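PDB 4TSZ: DNA polymerase III subunit beta from Pseudomonas aeruginosa, which confers DNA tethering and processivity on DNA polymerases and other proteins, acting as a ring-shaped sliding clamp. Local coordinates for residues E[127-132]-E[161-166]; E[206-211]-E[232-237]; E[267-272]-E[283-288]. All blocks are in the same frame, centred on the assembly; numbering follows the deposited sequence.

The three contacts follow one another along the chain of a sliding clamp, which is assembled from domains of one fold: interactions 1 and 2 both fall in the central domain, and interaction 3 in the C-terminal domain. The centres of interactions 1 and 2 are about 16 Å apart, and the two share an antiparallel sheet, with strand 125-132 at its edge and strand 232-237 beside strand 52-59 of the N-terminal domain. Interaction 3 is remote, its centre about 39 Å from that of interaction 1 and about 38 Å from that of interaction 2. The first pairs two sheets, the other two helix against sheet, and the third adjoins the subunit interface.

Interaction 1 of 3, residues E[127-132]-E[161-166]; sequences LNFSIA and LEVNGG
Leu127 swings its CG to the side opposite its backbone N (chi1 -165°), and Val163 sets CG1 opposite its own carbonyl carbon (chi1 -48°), a rotation that also puts CG2 between the backbone N and the carbonyl carbon and leaves both valine methyls facing Leu127. The two branched side chains reach toward each other tip to tip, and the touching is done by methyls. Leu127 CD2 meets Val163 CG2 most closely, at 3.6 Å, and also lies 3.9 Å from Val163 CG1, entering near the fork of the valine. Phe129, two residues further along the same strand and on the same face, adds a lighter contact: its CE1 stands 4.2 Å from Val163 CG1, approached obliquely.

No hydrogen bond passes between the two strands, and even at their nearest point the backbones keep well apart, with 9.3 Å between Leu127 CA and Val163 CA. That spacing marks a side-chain contact between strands of different sheets. Strand 125-132 takes its backbone bonds from strand 215-221, whereas strand 158-164 runs between strands 193-198 and 167-173. Leu168 of the latter touches both Phe129 and Val163, while Ser189 in a loop touches Leu127 and Val163, so that the small apolar contact is bordered by further residues.

Glu162 sends its CB to the other side of the strand from that of Val163, and its OE1 is hydrogen-bonded to Gln194 NE2 and Tyr246 OH. Just beyond, Gly166 N bonds to Asn164 O at 2.9 Å, closing a classic gamma turn centred on Gly165 (phi 83°), before strand 167-173 returns. Apolar residues projecting inward from two separate antiparallel sheets to meet between them are characteristic of the DNA clamp fold, here in the central domain of the beta subunit.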
loop_
_atom_site.group_PDB
_atom_site.type_symbol
_atom_site.label_atom_id
_atom_site.label_comp_id
_atom_site.label_asym_id
_atom_site.label_seq_id
_atom_site.Cartn_x
_atom_site.Cartn_y
_atom_site.Cartn_z
ATOM N N LEU E 127 -5.566 36.765 16.073
ATOM C CA LEU E 127 -4.358 36.388 16.787
ATOM C C LEU E 127 -3.305 35.863 15.822
ATOM O O LEU E 127 -3.629 35.136 14.891
ATOM C CB LEU E 127 -4.699 35.302 17.832
ATOM C CG LEU E 127 -3.634 35.055 18.896
ATOM C CD1 LEU E 127 -3.871 35.912 20.136
ATOM C CD2 LEU E 127 -3.553 33.593 19.241
ATOM N N ASN E 128 -2.045 36.233 16.048
ATOM C CA ASN E 128 -0.923 35.738 15.263
ATOM C C ASN E 128 0.311 35.516 16.108
ATOM O O ASN E 128 0.670 36.362 16.929
ATOM C CB ASN E 128 -0.657 36.513 13.965
ATOM C CG ASN E 128 -0.458 38.005 14.052
ATOM O OD1 ASN E 128 0.023 38.572 15.042
ATOM N ND2 ASN E 128 -0.720 38.661 12.939
ATOM N N PHE E 129 0.914 34.336 15.955
ATOM C CA PHE E 129 2.082 33.927 16.728
ATOM C C PHE E 129 2.964 32.987 15.923
ATOM O O PHE E 129 2.508 32.386 14.951
ATOM C CB PHE E 129 1.626 33.235 18.036
ATOM C CG PHE E 129 0.817 31.965 17.853
ATOM C CD1 PHE E 129 -0.572 32.011 17.750
ATOM C CD2 PHE E 129 1.440 30.726 17.803
ATOM C CE1 PHE E 129 -1.319 30.837 17.579
ATOM C CE2 PHE E 129 0.694 29.554 17.622
ATOM C CZ PHE E 129 -0.682 29.616 17.526
ATOM N N SER E 130 4.219 32.842 16.357
ATOM C CA SER E 130 5.179 31.925 15.756
ATOM C C SER E 130 5.394 30.754 16.719
ATOM O O SER E 130 5.353 30.939 17.938
ATOM C CB SER E 130 6.494 32.640 15.468
ATOM O OG SER E 130 7.175 31.991 14.407
ATOM N N ILE E 131 5.585 29.553 16.176
ATOM C CA ILE E 131 5.779 28.336 16.967
ATOM C C ILE E 131 6.665 27.325 16.229
ATOM O O ILE E 131 6.665 27.288 15.001
ATOM C CB ILE E 131 4.402 27.724 17.425
ATOM C CG1 ILE E 131 4.579 26.685 18.562
ATOM C CG2 ILE E 131 3.541 27.195 16.243
ATOM C CD1 ILE E 131 3.313 26.003 19.086
ATOM N N ALA E 132 7.412 26.502 16.982
ATOM C CA ALA E 132 8.229 25.423 16.427
ATOM C C ALA E 132 7.284 24.445 15.713
ATOM O O ALA E 132 6.227 24.112 16.261
ATOM C CB ALA E 132 8.960 24.699 17.546
ATOM N N LEU E 161 -8.316 23.877 18.371
ATOM C CA LEU E 161 -7.028 24.504 18.654
ATOM C C LEU E 161 -7.395 25.688 19.527
ATOM O O LEU E 161 -8.214 26.522 19.131
ATOM C CB LEU E 161 -6.235 24.925 17.401
ATOM C CG LEU E 161 -5.693 23.819 16.501
ATOM C CD1 LEU E 161 -4.923 24.399 15.339
ATOM C CD2 LEU E 161 -4.810 22.834 17.272
ATOM N N GLU E 162 -6.891 25.687 20.761
ATOM C CA GLU E 162 -7.236 26.686 21.757
ATOM C C GLU E 162 -6.017 27.385 22.350
ATOM O O GLU E 162 -5.054 26.726 22.742
ATOM C CB GLU E 162 -8.082 26.011 22.852
ATOM C CG GLU E 162 -8.535 26.894 23.994
ATOM C CD GLU E 162 -9.029 26.084 25.174
ATOM O OE1 GLU E 162 -10.218 25.691 25.171
ATOM O OE2 GLU E 162 -8.211 25.784 26.071
ATOM N N VAL E 163 -6.063 28.728 22.406
ATOM C CA VAL E 163 -5.022 29.529 23.046
ATOM C C VAL E 163 -5.628 30.085 24.330
ATOM O O VAL E 163 -6.702 30.690 24.288
ATOM C CB VAL E 163 -4.291 30.590 22.170
ATOM C CG1 VAL E 163 -3.840 30.007 20.837
ATOM C CG2 VAL E 163 -5.131 31.838 21.952
ATOM N N ASN E 164 -5.001 29.795 25.475
ATOM C CA ASN E 164 -5.502 30.224 26.779
ATOM C C ASN E 164 -4.343 30.406 27.749
ATOM O O ASN E 164 -3.577 29.466 27.974
ATOM C CB ASN E 164 -6.537 29.216 27.314
ATOM C CG ASN E 164 -7.343 29.706 28.491
ATOM O OD1 ASN E 164 -7.780 30.866 28.561
ATOM N ND2 ASN E 164 -7.582 28.814 29.435
ATOM N N GLY E 165 -4.202 31.628 28.270
ATOM C CA GLY E 165 -3.136 31.999 29.200
ATOM C C GLY E 165 -1.849 32.350 28.480
ATOM O O GLY E 165 -1.340 33.469 28.587
ATOM N N GLY E 166 -1.358 31.379 27.729
ATOM C CA GLY E 166 -0.151 31.407 26.914
ATOM C C GLY E 166 0.048 30.034 26.300
ATOM O O GLY E 166 0.908 29.833 25.436
#

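Interaction 2 of 3, residues E[206-211]-E[232-237]; sequences ARLLTE and FTFTSK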
loop_
_atom_site.group_PDB
_atom_site.type_symbol
_atom_site.label_atom_id
_atom_site.label_comp_id
_atom_site.label_asym_id
_atom_site.label_seq_id
_atom_site.Cartn_x
_atom_site.Cartn_y
_atom_site.Cartn_z
ATOM N N ALA E 206 -0.455 18.716 9.551
ATOM C CA ALA E 206 0.494 17.888 10.317
ATOM C C ALA E 206 1.534 17.232 9.403
ATOM O O ALA E 206 2.719 17.228 9.744
ATOM C CB ALA E 206 -0.237 16.826 11.123
ATOM N N ARG E 207 1.098 16.733 8.229
ATOM C CA ARG E 207 1.977 16.107 7.242
ATOM C C ARG E 207 2.947 17.104 6.611
ATOM O O ARG E 207 4.065 16.720 6.256
ATOM C CB ARG E 207 1.177 15.370 6.161
ATOM C CG ARG E 207 0.523 14.082 6.651
ATOM C CD ARG E 207 -0.087 13.284 5.499
ATOM N NE ARG E 207 -1.144 14.015 4.792
ATOM C CZ ARG E 207 -2.442 13.904 5.061
ATOM N NH1 ARG E 207 -2.861 13.101 6.034
ATOM N NH2 ARG E 207 -3.332 14.597 4.362
ATOM N N LEU E 208 2.534 18.373 6.492
ATOM C CA LEU E 208 3.358 19.453 5.947
ATOM C C LEU E 208 4.441 19.928 6.920
ATOM O O LEU E 208 5.462 20.439 6.465
ATOM C CB LEU E 208 2.482 20.640 5.507
ATOM C CG LEU E 208 1.546 20.416 4.312
ATOM C CD1 LEU E 208 0.521 21.547 4.212
ATOM C CD2 LEU E 208 2.322 20.283 2.993
ATOM N N LEU E 209 4.227 19.754 8.246
ATOM C CA LEU E 209 5.157 20.197 9.296
ATOM C C LEU E 209 6.348 19.227 9.483
ATOM O O LEU E 209 6.527 18.630 10.550
ATOM C CB LEU E 209 4.415 20.477 10.626
ATOM C CG LEU E 209 3.305 21.526 10.600
ATOM C CD1 LEU E 209 2.399 21.383 11.801
ATOM C CD2 LEU E 209 3.852 22.932 10.488
ATOM N N THR E 210 7.176 19.109 8.431
ATOM C CA THR E 210 8.336 18.211 8.348
ATOM C C THR E 210 9.658 18.776 8.908
ATOM O O THR E 210 10.551 17.993 9.260
ATOM C CB THR E 210 8.481 17.669 6.914
ATOM O OG1 THR E 210 8.530 18.767 5.991
ATOM C CG2 THR E 210 7.353 16.715 6.534
ATOM N N GLU E 211 9.785 20.118 8.986
ATOM C CA GLU E 211 10.985 20.793 9.479
ATOM C C GLU E 211 11.141 20.584 10.975
ATOM O O GLU E 211 10.546 21.327 11.759
ATOM N N PHE E 232 6.071 27.498 2.031
ATOM C CA PHE E 232 4.636 27.310 1.829
ATOM C C PHE E 232 3.726 28.159 2.724
ATOM O O PHE E 232 4.096 28.531 3.837
ATOM C CB PHE E 232 4.229 25.813 1.874
ATOM C CG PHE E 232 4.059 25.166 3.244
ATOM C CD1 PHE E 232 2.907 25.378 3.997
ATOM C CD2 PHE E 232 5.019 24.286 3.747
ATOM C CE1 PHE E 232 2.744 24.776 5.253
ATOM C CE2 PHE E 232 4.859 23.682 5.012
ATOM C CZ PHE E 232 3.724 23.935 5.756
ATOM N N THR E 233 2.510 28.425 2.223
ATOM C CA THR E 233 1.428 29.085 2.943
ATOM C C THR E 233 0.233 28.139 2.875
ATOM O O THR E 233 -0.241 27.791 1.784
ATOM C CB THR E 233 1.104 30.496 2.416
ATOM O OG1 THR E 233 2.260 31.318 2.529
ATOM C CG2 THR E 233 -0.049 31.148 3.175
ATOM N N PHE E 234 -0.220 27.698 4.044
ATOM C CA PHE E 234 -1.364 26.815 4.179
ATOM C C PHE E 234 -2.518 27.633 4.725
ATOM O O PHE E 234 -2.358 28.316 5.732
ATOM C CB PHE E 234 -1.028 25.625 5.110
ATOM C CG PHE E 234 -2.210 24.826 5.619
ATOM C CD1 PHE E 234 -2.904 25.224 6.760
ATOM C CD2 PHE E 234 -2.600 23.656 4.989
ATOM C CE1 PHE E 234 -3.994 24.491 7.228
ATOM C CE2 PHE E 234 -3.682 22.911 5.467
ATOM C CZ PHE E 234 -4.372 23.334 6.586
ATOM N N THR E 235 -3.676 27.558 4.068
ATOM C CA THR E 235 -4.885 28.229 4.538
ATOM C C THR E 235 -6.024 27.230 4.566
ATOM O O THR E 235 -6.229 26.497 3.603
ATOM C CB THR E 235 -5.231 29.494 3.722
ATOM O OG1 THR E 235 -4.056 30.275 3.510
ATOM C CG2 THR E 235 -6.274 30.355 4.409
ATOM N N SER E 236 -6.749 27.187 5.680
ATOM C CA SER E 236 -7.907 26.320 5.826
ATOM C C SER E 236 -9.071 27.115 6.362
ATOM O O SER E 236 -8.901 27.953 7.242
ATOM C CB SER E 236 -7.600 25.149 6.760
ATOM O OG SER E 236 -8.739 24.334 6.982
ATOM N N LYS E 237 -10.276 26.801 5.867
ATOM C CA LYS E 237 -11.508 27.381 6.393
ATOM C C LYS E 237 -11.721 26.688 7.750
ATOM O O LYS E 237 -11.170 25.597 7.976
ATOM C CB LYS E 237 -12.689 27.083 5.443
#
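Leu208, in the last turn of helix 199-208, is met by two phenylalanines of strand 232-237 in two different attitudes. It runs slantwise past Phe232 and stands at about a right angle to Phe234. The leucine divides its contacts along its length. Its base serves Phe232, with Leu208 CB 3.5 Å from Phe232 CZ; its tip serves Phe234, with Leu208 CD1 3.8 Å from Phe234 CD2. The same CD1 also lies 4.1 Å from Phe232 CE1, which leaves one methyl shared between the two rings.

The rings reach the leucine by different torsions. Phe232 CG sits between its backbone N and carbonyl carbon (chi1 80°), and Phe234 CG stands away from its N (chi1 165°). The edge of the Phe232 ring turns in plane toward Phe234 N. The contact between helix end and strand holds no hydrogen bond. Phe232 CE2 lies 3.6 Å from Leu208 O, the carbonyl that takes a weak bond from Thr210 N in an inverse gamma turn centred on Leu209.

Leu54 of strand 52-59 touches Leu208, Phe232 and Phe234 alike, bringing the N-terminal domain into the same buried cluster. On the helix side, Leu209 packs on Gln133 and Leu136, which links the end of helix 199-208 to the neighbouring helix 133-141.

Interaction 3 of 3, residues E[267-272]-E[283-288]; sequences EAFSRT and IRLQLS
Phe269 and Thr272 on helix 262-273 face Ile283 and Leu285 on strand 282-288, the helix-on-sheet packing of the DNA clamp fold as it recurs in the C-terminal domain. The short helical and strand segments run at 138° to each other, with axes 10.6 Å apart at their closest, a distance bridged by side chains.

Along the helix, Glu267 and Ala268 come first; Glu267 O accepts a bond from Arg271 N and Ala268 O one from Thr272 N, which hold this turn of the helix. Phe269 carries the contact. It places CG beside its backbone N (chi1 -71°), and although the side chain does not set out straight at the strand, its ring arrives there. Phe269 CD1 lies 3.7 Å from Ile283 CD1, a methyl approaching obliquely. Leu285 comes instead to the ring's edge, close to its plane, with its CD1 3.8 Å from Phe269 CE1. Both aliphatic side chains stand at about a right angle to the phenylalanine. Ile294 on the adjacent strand 291-297, and Val323 and Leu330 of helix 323-330, also pack against this ring.

Arg271 turns to another side of the helix. One face of its guanidinium lies over Glu267 O, NH2 forms a salt bridge with Glu306, and NH1 is hydrogen-bonded to Ser82 O of the second subunit, which puts this helix beside the interface that closes the ring. With these partners the buried guanidinium probably has its charge compensated.

Thr272 completes the turn and returns to the strand, where the backbones are nearest. Its one hydroxyl proton can serve either Ala268 O, 3.0 Å from Thr272 OG1, or Phe269 O, 3.2 Å from that same OG1. The same oxygen rests 4.3 Å from Ile283 CG2.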
loop_
_atom_site.group_PDB
_atom_site.type_symbol
_atom_site.label_atom_id
_atom_site.label_comp_id
_atom_site.label_asym_id
_atom_site.label_seq_id
_atom_site.Cartn_x
_atom_site.Cartn_y
_atom_site.Cartn_z
ATOM N N GLU E 267 0.515 -5.144 23.681
ATOM C CA GLU E 267 0.656 -6.519 23.172
ATOM C C GLU E 267 -0.503 -7.413 23.591
ATOM O O GLU E 267 -1.048 -8.145 22.754
ATOM C CB GLU E 267 2.000 -7.133 23.583
ATOM C CG GLU E 267 3.174 -6.580 22.795
ATOM C CD GLU E 267 4.518 -6.566 23.508
ATOM O OE1 GLU E 267 5.473 -5.978 22.952
ATOM O OE2 GLU E 267 4.618 -7.120 24.627
ATOM N N ALA E 268 -0.901 -7.326 24.878
ATOM C CA ALA E 268 -2.022 -8.089 25.436
ATOM C C ALA E 268 -3.352 -7.648 24.829
ATOM O O ALA E 268 -4.184 -8.505 24.524
ATOM C CB ALA E 268 -2.058 -7.935 26.945
ATOM N N PHE E 269 -3.556 -6.311 24.646
ATOM C CA PHE E 269 -4.769 -5.788 24.015
ATOM C C PHE E 269 -4.843 -6.238 22.546
ATOM O O PHE E 269 -5.902 -6.646 22.106
ATOM C CB PHE E 269 -4.887 -4.252 24.148
ATOM C CG PHE E 269 -5.199 -3.720 25.533
ATOM C CD1 PHE E 269 -5.998 -4.441 26.413
ATOM C CD2 PHE E 269 -4.745 -2.472 25.935
ATOM C CE1 PHE E 269 -6.277 -3.948 27.701
ATOM C CE2 PHE E 269 -5.028 -1.976 27.220
ATOM C CZ PHE E 269 -5.792 -2.717 28.092
ATOM N N SER E 270 -3.708 -6.220 21.813
ATOM C CA SER E 270 -3.654 -6.659 20.409
ATOM C C SER E 270 -3.990 -8.158 20.272
ATOM O O SER E 270 -4.755 -8.524 19.378
ATOM C CB SER E 270 -2.280 -6.386 19.798
ATOM O OG SER E 270 -2.027 -5.000 19.680
ATOM N N ARG E 271 -3.444 -9.014 21.176
ATOM C CA ARG E 271 -3.702 -10.467 21.160
ATOM C C ARG E 271 -5.173 -10.763 21.406
ATOM O O ARG E 271 -5.776 -11.504 20.629
ATOM C CB ARG E 271 -2.840 -11.214 22.179
ATOM C CG ARG E 271 -1.384 -11.353 21.760
ATOM C CD ARG E 271 -0.596 -12.265 22.668
ATOM N NE ARG E 271 -0.209 -11.613 23.918
ATOM C CZ ARG E 271 0.939 -10.976 24.104
ATOM N NH1 ARG E 271 1.819 -10.878 23.118
ATOM N NH2 ARG E 271 1.218 -10.434 25.279
ATOM N N THR E 272 -5.752 -10.178 22.481
ATOM C CA THR E 272 -7.161 -10.382 22.833
ATOM C C THR E 272 -8.129 -9.830 21.773
ATOM O O THR E 272 -9.155 -10.456 21.521
ATOM C CB THR E 272 -7.480 -9.912 24.267
ATOM O OG1 THR E 272 -7.220 -8.517 24.380
ATOM C CG2 THR E 272 -6.707 -10.688 25.329
ATOM N N ILE E 283 -13.949 -5.685 24.985
ATOM C CA ILE E 283 -13.094 -6.490 25.853
ATOM C C ILE E 283 -13.523 -6.242 27.285
ATOM O O ILE E 283 -14.094 -5.186 27.592
ATOM C CB ILE E 283 -11.569 -6.284 25.638
ATOM C CG1 ILE E 283 -11.122 -4.830 25.927
ATOM C CG2 ILE E 283 -11.121 -6.804 24.263
ATOM C CD1 ILE E 283 -9.676 -4.656 26.231
ATOM N N ARG E 284 -13.284 -7.218 28.149
ATOM C CA ARG E 284 -13.592 -7.105 29.562
ATOM C C ARG E 284 -12.287 -7.033 30.347
ATOM O O ARG E 284 -11.373 -7.833 30.130
ATOM C CB ARG E 284 -14.465 -8.271 30.039
ATOM C CG ARG E 284 -14.922 -8.141 31.498
ATOM C CD ARG E 284 -15.557 -9.415 32.001
ATOM N NE ARG E 284 -14.582 -10.505 32.092
ATOM C CZ ARG E 284 -14.885 -11.759 32.419
ATOM N NH1 ARG E 284 -16.142 -12.100 32.686
ATOM N NH2 ARG E 284 -13.934 -12.683 32.476
ATOM N N LEU E 285 -12.209 -6.046 31.239
ATOM C CA LEU E 285 -11.074 -5.811 32.115
ATOM C C LEU E 285 -11.474 -6.177 33.543
ATOM O O LEU E 285 -12.555 -5.803 33.999
ATOM C CB LEU E 285 -10.683 -4.319 32.034
ATOM C CG LEU E 285 -9.455 -3.892 31.214
ATOM C CD1 LEU E 285 -9.310 -4.654 29.916
ATOM C CD2 LEU E 285 -9.462 -2.398 30.965
ATOM N N GLN E 286 -10.621 -6.942 34.230
ATOM C CA GLN E 286 -10.820 -7.286 35.631
ATOM C C GLN E 286 -9.574 -6.871 36.370
ATOM O O GLN E 286 -8.521 -7.499 36.237
ATOM C CB GLN E 286 -11.163 -8.762 35.842
ATOM C CG GLN E 286 -12.589 -9.109 35.423
ATOM C CD GLN E 286 -12.895 -10.589 35.487
ATOM O OE1 GLN E 286 -14.051 -10.990 35.642
ATOM N NE2 GLN E 286 -11.884 -11.444 35.332
ATOM N N LEU E 287 -9.679 -5.735 37.065
ATOM C CA LEU E 287 -8.598 -5.145 37.837
ATOM C C LEU E 287 -8.669 -5.589 39.288
ATOM O O LEU E 287 -9.745 -5.612 39.879
ATOM C CB LEU E 287 -8.671 -3.607 37.726
ATOM C CG LEU E 287 -7.606 -2.787 38.457
ATOM C CD1 LEU E 287 -6.221 -2.937 37.809
ATOM C CD2 LEU E 287 -8.023 -1.329 38.549
ATOM N N SER E 288 -7.511 -5.961 39.844
ATOM C CA SER E 288 -7.303 -6.375 41.235
ATOM C C SER E 288 -5.847 -6.053 41.591
ATOM O O SER E 288 -5.093 -5.637 40.703
ATOM C CB SER E 288 -7.614 -7.860 41.420
ATOM O OG SER E 288 -6.734 -8.694 40.686
#